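Local coordinates for putative polysaccharide biosynthesis protein with aminopeptidase-like domain (Clostridium acetobutylicum, PDB 3K9T) that binds one zinc ion per subunit and probably takes part in the biosynthesis of modified polysaccharides, but is not expected to be a peptidase despite its aminopeptidase-like region, at residues E181-T186 / R300-P305; I232-L235 / K241-N244; K263-K266 / E271-K274. All blocks are in the same frame, centred on the assembly; numbering follows the deposited sequence.

Interaction 1. Residues E181-T186 / R300-P305; sequences EILLTT and RQFSSP
The phenyl ring of Phe302 meets Leu183 and Thr185, two residues that point to the same side of strand 181-187. Leu183 supplies a single methyl, CD2, which lies over one face of the ring and toward its rim, 4.1 Å from the centroid and 24° off the ring normal; this is a CH-pi contact, with CE1 the closest ring atom to CD2 at 3.8 Å. Leu183 and Phe302 approach from opposite directions, the leucine CG standing anti to its own backbone N (chi1 -179°) so that the branch rises from the strand toward the ring. Thr185 adds its methyl, CG2, obliquely beside the outer part of the ring, 3.8 Å from CE2. No hydrogen bond crosses this interface; the two methyls and the aromatic ring form a small apolar cluster, about 14 Å from the zinc ion as measured from the Thr185 side chain. Strand 181-187 runs parallel between strands 219-225 and 245-250 of the mixed sheet that forms the core of the aminopeptidase-like region. Phe302, at the end of helix 299-302, thereby packs that short helix against the sheet, and it also touches Ser231 and Leu235 of helix 229-237.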
loop_
_atom_site.group_PDB
_atom_site.type_symbol
_atom_site.label_atom_id
_atom_site.label_comp_id
_atom_site.label_asym_id
_atom_site.label_seq_id
_atom_site.Cartn_x
_atom_site.Cartn_y
_atom_site.Cartn_z
ATOM N N GLU A 181 -8.677 4.228 30.666
ATOM C CA GLU A 181 -8.061 5.458 31.005
ATOM C C GLU A 181 -7.331 6.063 29.822
ATOM O O GLU A 181 -6.696 5.345 29.035
ATOM C CB GLU A 181 -7.075 5.133 32.117
ATOM C CG GLU A 181 -6.567 6.280 32.872
ATOM C CD GLU A 181 -5.671 5.844 34.006
ATOM O OE1 GLU A 181 -6.129 5.095 34.901
ATOM O OE2 GLU A 181 -4.507 6.288 34.018
ATOM N N ILE A 182 -7.447 7.378 29.693
ATOM C CA ILE A 182 -6.686 8.134 28.711
ATOM C C ILE A 182 -5.633 8.899 29.563
ATOM O O ILE A 182 -6.006 9.528 30.573
ATOM C CB ILE A 182 -7.581 9.114 27.924
ATOM C CG1 ILE A 182 -8.769 8.383 27.270
ATOM C CG2 ILE A 182 -6.752 9.964 26.966
ATOM C CD1 ILE A 182 -8.451 7.285 26.253
ATOM N N LEU A 183 -4.349 8.799 29.179
ATOM C CA LEU A 183 -3.219 9.395 29.899
ATOM C C LEU A 183 -2.663 10.598 29.131
ATOM O O LEU A 183 -2.353 10.503 27.943
ATOM C CB LEU A 183 -2.109 8.345 30.081
ATOM C CG LEU A 183 -0.809 8.719 30.849
ATOM C CD1 LEU A 183 -1.002 8.997 32.404
ATOM C CD2 LEU A 183 0.271 7.668 30.595
ATOM N N LEU A 184 -2.545 11.738 29.804
ATOM C CA LEU A 184 -2.004 12.928 29.179
ATOM C C LEU A 184 -0.869 13.367 30.068
ATOM O O LEU A 184 -1.098 13.683 31.220
ATOM C CB LEU A 184 -3.081 14.013 29.076
ATOM C CG LEU A 184 -4.248 13.590 28.176
ATOM C CD1 LEU A 184 -5.379 14.529 28.323
ATOM C CD2 LEU A 184 -3.796 13.562 26.732
ATOM N N THR A 185 0.353 13.376 29.546
ATOM C CA THR A 185 1.513 13.657 30.361
ATOM C C THR A 185 2.248 14.871 29.833
ATOM O O THR A 185 2.166 15.196 28.646
ATOM C CB THR A 185 2.484 12.445 30.378
ATOM O OG1 THR A 185 3.335 12.458 29.216
ATOM C CG2 THR A 185 1.708 11.144 30.430
ATOM N N THR A 186 2.973 15.546 30.711
ATOM C CA THR A 186 3.854 16.612 30.270
ATOM C C THR A 186 5.016 16.718 31.269
ATOM O O THR A 186 4.891 16.259 32.420
ATOM C CB THR A 186 3.092 17.933 30.091
ATOM O OG1 THR A 186 3.897 18.837 29.325
ATOM C CG2 THR A 186 2.703 18.559 31.459
ATOM N N ARG A 300 9.002 7.476 24.660
ATOM C CA ARG A 300 10.021 6.405 24.802
ATOM C C ARG A 300 9.872 5.508 26.010
ATOM O O ARG A 300 10.105 4.293 25.932
ATOM C CB ARG A 300 11.455 6.932 24.794
ATOM C CG ARG A 300 11.670 8.262 25.403
ATOM C CD ARG A 300 12.854 8.934 24.745
ATOM N NE ARG A 300 13.945 8.919 25.687
ATOM C CZ ARG A 300 14.498 10.008 26.203
ATOM N NH1 ARG A 300 14.126 11.214 25.791
ATOM N NH2 ARG A 300 15.460 9.894 27.113
ATOM N N GLN A 301 9.522 6.082 27.146
ATOM C CA GLN A 301 9.323 5.232 28.324
ATOM C C GLN A 301 8.006 4.478 28.165
ATOM O O GLN A 301 7.970 3.279 28.307
ATOM C CB GLN A 301 9.416 6.022 29.622
ATOM C CG GLN A 301 10.582 7.019 29.670
ATOM C CD GLN A 301 11.934 6.403 29.399
ATOM O OE1 GLN A 301 12.140 5.199 29.624
ATOM N NE2 GLN A 301 12.886 7.234 28.936
ATOM N N PHE A 302 6.945 5.149 27.741
ATOM C CA PHE A 302 5.643 4.471 27.619
ATOM C C PHE A 302 5.625 3.421 26.535
ATOM O O PHE A 302 4.831 2.501 26.594
ATOM C CB PHE A 302 4.493 5.479 27.437
ATOM C CG PHE A 302 4.356 6.422 28.581
ATOM C CD1 PHE A 302 4.060 5.951 29.841
ATOM C CD2 PHE A 302 4.567 7.787 28.415
ATOM C CE1 PHE A 302 3.962 6.837 30.932
ATOM C CE2 PHE A 302 4.458 8.678 29.517
ATOM C CZ PHE A 302 4.155 8.202 30.756
ATOM N N SER A 303 6.511 3.562 25.559
ATOM C CA SER A 303 6.589 2.656 24.424
ATOM C C SER A 303 7.704 1.626 24.524
ATOM O O SER A 303 7.918 0.912 23.560
ATOM C CB SER A 303 6.782 3.474 23.160
ATOM O OG SER A 303 5.683 4.358 23.004
ATOM N N SER A 304 8.429 1.578 25.657
ATOM C CA SER A 304 9.387 0.500 25.956
ATOM C C SER A 304 8.645 -0.794 25.776
ATOM O O SER A 304 7.421 -0.835 25.948
ATOM C CB SER A 304 9.801 0.440 27.427
ATOM O OG SER A 304 9.616 1.628 28.109
ATOM N N PRO A 305 9.376 -1.876 25.511
ATOM C CA PRO A 305 8.685 -3.132 25.193
ATOM C C PRO A 305 7.997 -3.759 26.392
ATOM O O PRO A 305 7.068 -4.533 26.230
ATOM C CB PRO A 305 9.786 -4.042 24.642
ATOM C CG PRO A 305 11.058 -3.301 24.773
ATOM C CD PRO A 305 10.805 -1.899 25.185
#

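Interaction 2. Residues I232-L235 / K241-N244; sequences ITWL and KLKN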
loop_
_atom_site.group_PDB
_atom_site.type_symbol
_atom_site.label_atom_id
_atom_site.label_comp_id
_atom_site.label_asym_id
_atom_site.label_seq_id
_atom_site.Cartn_x
_atom_site.Cartn_y
_atom_site.Cartn_z
ATOM N N ILE A 232 9.606 7.345 34.333
ATOM C CA ILE A 232 10.120 6.041 34.823
ATOM C C ILE A 232 9.684 5.849 36.281
ATOM O O ILE A 232 9.142 4.814 36.632
ATOM C CB ILE A 232 11.663 5.918 34.676
ATOM C CG1 ILE A 232 12.064 6.006 33.192
ATOM C CG2 ILE A 232 12.167 4.572 35.261
ATOM C CD1 ILE A 232 13.574 6.094 32.947
ATOM N N THR A 233 9.863 6.880 37.110
ATOM C CA THR A 233 9.397 6.830 38.489
ATOM C C THR A 233 7.903 6.541 38.600
ATOM O O THR A 233 7.483 5.701 39.413
ATOM C CB THR A 233 9.713 8.123 39.225
ATOM O OG1 THR A 233 11.135 8.324 39.196
ATOM C CG2 THR A 233 9.194 8.073 40.694
ATOM N N TRP A 234 7.106 7.213 37.776
ATOM C CA TRP A 234 5.682 7.018 37.832
ATOM C C TRP A 234 5.309 5.602 37.429
ATOM O O TRP A 234 4.518 4.954 38.114
ATOM C CB TRP A 234 4.939 8.027 36.971
ATOM C CG TRP A 234 3.474 7.874 37.109
ATOM C CD1 TRP A 234 2.667 8.410 38.091
ATOM C CD2 TRP A 234 2.636 7.097 36.280
ATOM N NE1 TRP A 234 1.368 8.017 37.903
ATOM C CE2 TRP A 234 1.318 7.193 36.809
ATOM C CE3 TRP A 234 2.864 6.299 35.156
ATOM C CZ2 TRP A 234 0.231 6.540 36.230
ATOM C CZ3 TRP A 234 1.778 5.649 34.574
ATOM C CH2 TRP A 234 0.479 5.781 35.115
ATOM N N LEU A 235 5.877 5.127 36.317
ATOM C CA LEU A 235 5.609 3.761 35.838
ATOM C C LEU A 235 6.018 2.737 36.915
ATOM O O LEU A 235 5.316 1.754 37.144
ATOM C CB LEU A 235 6.304 3.486 34.485
ATOM C CG LEU A 235 5.675 4.168 33.275
ATOM C CD1 LEU A 235 6.544 4.122 32.018
ATOM C CD2 LEU A 235 4.303 3.560 33.004
ATOM N N LYS A 241 -1.772 -0.139 37.392
ATOM C CA LYS A 241 -2.672 0.743 36.624
ATOM C C LYS A 241 -2.510 0.677 35.109
ATOM O O LYS A 241 -3.388 1.136 34.375
ATOM C CB LYS A 241 -2.462 2.212 37.075
ATOM C CG LYS A 241 -3.146 2.509 38.415
ATOM C CD LYS A 241 -2.523 3.665 39.137
ATOM C CE LYS A 241 -2.701 3.557 40.662
ATOM N NZ LYS A 241 -3.689 4.527 41.261
ATOM N N LEU A 242 -1.407 0.112 34.632
ATOM C CA LEU A 242 -1.116 0.108 33.198
ATOM C C LEU A 242 -2.128 -0.637 32.364
ATOM O O LEU A 242 -2.424 -0.243 31.239
ATOM C CB LEU A 242 0.268 -0.472 32.920
ATOM C CG LEU A 242 1.438 0.177 33.654
ATOM C CD1 LEU A 242 2.761 -0.299 33.042
ATOM C CD2 LEU A 242 1.309 1.685 33.615
ATOM N N LYS A 243 -2.670 -1.722 32.890
ATOM C CA LYS A 243 -3.676 -2.484 32.132
ATOM C C LYS A 243 -4.914 -1.650 31.700
ATOM O O LYS A 243 -5.581 -2.003 30.762
ATOM C CB LYS A 243 -4.107 -3.736 32.932
ATOM C CG LYS A 243 -4.824 -3.416 34.253
ATOM C CD LYS A 243 -5.020 -4.665 35.113
ATOM C CE LYS A 243 -5.789 -4.356 36.387
ATOM N NZ LYS A 243 -7.109 -3.714 36.064
ATOM N N ASN A 244 -5.228 -0.564 32.387
ATOM C CA ASN A 244 -6.357 0.278 32.023
ATOM C C ASN A 244 -6.035 1.401 31.058
ATOM O O ASN A 244 -6.958 2.025 30.568
ATOM C CB ASN A 244 -6.942 0.954 33.261
ATOM C CG ASN A 244 -7.487 -0.035 34.285
ATOM O OD1 ASN A 244 -7.994 -1.093 33.936
ATOM N ND2 ASN A 244 -7.416 0.341 35.558
#
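Leu242 reaches from the connection after helix 229-237 back to two side chains of that helix, Trp234 and Leu235. Its CB and CG serve to carry the two methyls to the helix, chi1 of -55° placing CG anti to the carbonyl carbon, and the contacts within 4.2 Å are all made beyond the fork. The CD1 branch comes within 4.2 Å of Leu235 CD2, whereas the CD2 branch makes the closer approach, 3.6 Å from that same Leu235 CD2. The two leucines cross at about a right angle and meet through their terminal methyls. Leu242 CD2 also meets the six-membered part of the indole, lying 4.1 Å from Trp234 CZ3 and oblique to the ring. The segment 241-244 belongs to the helix-to-strand connection of an alpha/beta fold, in which helix 229-237 leads into strand 245-250 of the central sheet; Leu242 packs this connection against the helix that precedes it. Trp234 extends past Leu242 in the opposite sense, and its ring also meets Tyr169 with the planes at about 85°. Indole NE1 makes a weak hydrogen bond to Glu171 OE2. Leu235 further packs on Cys366 of the second subunit.

Interaction 3. Residues K263-K266 / E271-K274; sequences KRTK and EIDK
Asp273 faces Thr265 with both carboxylate oxygens, each used through its syn lone pair. The backbone N of Thr265 donates to Asp273 OD1 over 2.9 Å with an N-H...O angle of 163°, while Thr265 OG1 donates to Asp273 OD2 at 2.6 Å. This two-pronged grip restrains the carboxylate from rotating. On the threonine, chi1 of 73° sets OG1 between the backbone N and the carbonyl carbon, from where the hydroxyl can reach the second oxygen; its other branch, CG2, then lies 3.5 Å from Ile272 CG2, methyl against methyl. The aspartate CG lies beside its own backbone N (chi1 -63°), directing the group from the helix toward the loop. Arg264 touches the carboxylate with its aliphatic part, CB being 3.4 Å from Asp273 OD1, but its extended chain carries the guanidinium onward to salt bridges with Glu277 and Asp291. Asp273 OD2 also accepts from Ala270 N, just before helix 271-282, and OD1 bonds with Tyr262 OH, so each oxygen has a further partner. The contact thus ties the loop leaving strand 260-263 to the first turn of helix 271-282, where Ile272 packs on Met247 and Leu249 of strand 245-250.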
loop_
_atom_site.group_PDB
_atom_site.type_symbol
_atom_site.label_atom_id
_atom_site.label_comp_id
_atom_site.label_asym_id
_atom_site.label_seq_id
_atom_site.Cartn_x
_atom_site.Cartn_y
_atom_site.Cartn_z
ATOM N N LYS A 263 3.289 12.937 16.379
ATOM C CA LYS A 263 4.153 11.757 16.406
ATOM C C LYS A 263 3.282 10.572 16.806
ATOM O O LYS A 263 2.628 10.571 17.848
ATOM C CB LYS A 263 5.315 11.934 17.384
ATOM C CG LYS A 263 6.212 10.718 17.582
ATOM C CD LYS A 263 7.378 11.077 18.515
ATOM C CE LYS A 263 8.275 9.881 18.845
ATOM N NZ LYS A 263 9.490 10.305 19.608
ATOM N N ARG A 264 3.275 9.560 15.963
ATOM C CA ARG A 264 2.512 8.380 16.250
ATOM C C ARG A 264 3.063 7.507 17.363
ATOM O O ARG A 264 4.252 7.518 17.673
ATOM C CB ARG A 264 2.459 7.520 15.011
ATOM C CG ARG A 264 1.693 8.139 13.916
ATOM C CD ARG A 264 1.820 7.254 12.774
ATOM N NE ARG A 264 0.846 7.581 11.768
ATOM C CZ ARG A 264 1.074 7.484 10.469
ATOM N NH1 ARG A 264 2.260 7.107 10.011
ATOM N NH2 ARG A 264 0.116 7.788 9.622
ATOM N N THR A 265 2.169 6.692 17.896
ATOM C CA THR A 265 2.544 5.607 18.780
ATOM C C THR A 265 3.443 4.638 18.029
ATOM O O THR A 265 3.458 4.630 16.795
ATOM C CB THR A 265 1.300 4.805 19.252
ATOM O OG1 THR A 265 0.771 3.983 18.174
ATOM C CG2 THR A 265 0.249 5.750 19.784
ATOM N N LYS A 266 4.142 3.782 18.778
ATOM C CA LYS A 266 5.022 2.798 18.178
ATOM C C LYS A 266 4.239 1.872 17.238
ATOM O O LYS A 266 4.809 1.348 16.305
ATOM C CB LYS A 266 5.797 1.987 19.237
ATOM C CG LYS A 266 4.965 0.903 19.965
ATOM C CD LYS A 266 5.754 0.038 20.980
ATOM C CE LYS A 266 6.244 -1.369 20.475
ATOM N NZ LYS A 266 7.384 -1.858 21.410
ATOM N N GLU A 271 -5.750 3.179 18.052
ATOM C CA GLU A 271 -6.921 4.032 18.024
ATOM C C GLU A 271 -6.582 5.522 18.148
ATOM O O GLU A 271 -7.102 6.347 17.357
ATOM C CB GLU A 271 -7.933 3.632 19.066
ATOM C CG GLU A 271 -9.257 4.327 18.812
ATOM C CD GLU A 271 -10.322 4.017 19.842
ATOM O OE1 GLU A 271 -10.188 2.971 20.531
ATOM O OE2 GLU A 271 -11.294 4.829 19.904
ATOM N N ILE A 272 -5.681 5.853 19.071
ATOM C CA ILE A 272 -5.279 7.252 19.262
ATOM C C ILE A 272 -4.642 7.837 17.982
ATOM O O ILE A 272 -4.909 8.964 17.636
ATOM C CB ILE A 272 -4.368 7.447 20.532
ATOM C CG1 ILE A 272 -4.141 8.932 20.829
ATOM C CG2 ILE A 272 -3.037 6.721 20.380
ATOM C CD1 ILE A 272 -5.412 9.733 20.988
ATOM N N ASP A 273 -3.835 7.061 17.262
ATOM C CA ASP A 273 -3.219 7.531 15.988
ATOM C C ASP A 273 -4.287 7.848 14.975
ATOM O O ASP A 273 -4.242 8.901 14.306
ATOM C CB ASP A 273 -2.326 6.454 15.359
ATOM C CG ASP A 273 -1.132 6.084 16.228
ATOM O OD1 ASP A 273 -0.459 7.003 16.757
ATOM O OD2 ASP A 273 -0.876 4.865 16.378
ATOM N N LYS A 274 -5.241 6.920 14.852
ATOM C CA LYS A 274 -6.325 7.039 13.889
ATOM C C LYS A 274 -7.180 8.227 14.268
ATOM O O LYS A 274 -7.615 8.985 13.395
ATOM C CB LYS A 274 -7.134 5.732 13.815
ATOM C CG LYS A 274 -6.322 4.548 13.289
ATOM C CD LYS A 274 -6.707 4.021 11.944
ATOM C CE LYS A 274 -7.766 2.889 12.087
ATOM N NZ LYS A 274 -7.744 1.900 10.913
#

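In the fold
All three contacts belong to the aminopeptidase-like region and its central mixed sheet. Interaction 1 joins parts of the chain 114 residues apart, and the two local contacts fall within that span, interaction 2 before interaction 3. Interactions 1 and 2, centres 8 Å apart, touch: Phe302 CD1 lies 3.8 Å from Leu235 CD1, and Glu181 meets Asn244 through a probable backbone hydrogen bond. This packing lies on the sheet face to which Leu183 and Thr185 point, and there the second subunit of the trimer is met. Helix 271-282 of interaction 3 packs on the other face; its loop residue Lys266 still touches Ser303 and Pro305. Interactions 2 and 3 stay apart, nearest atoms about 11 Å away.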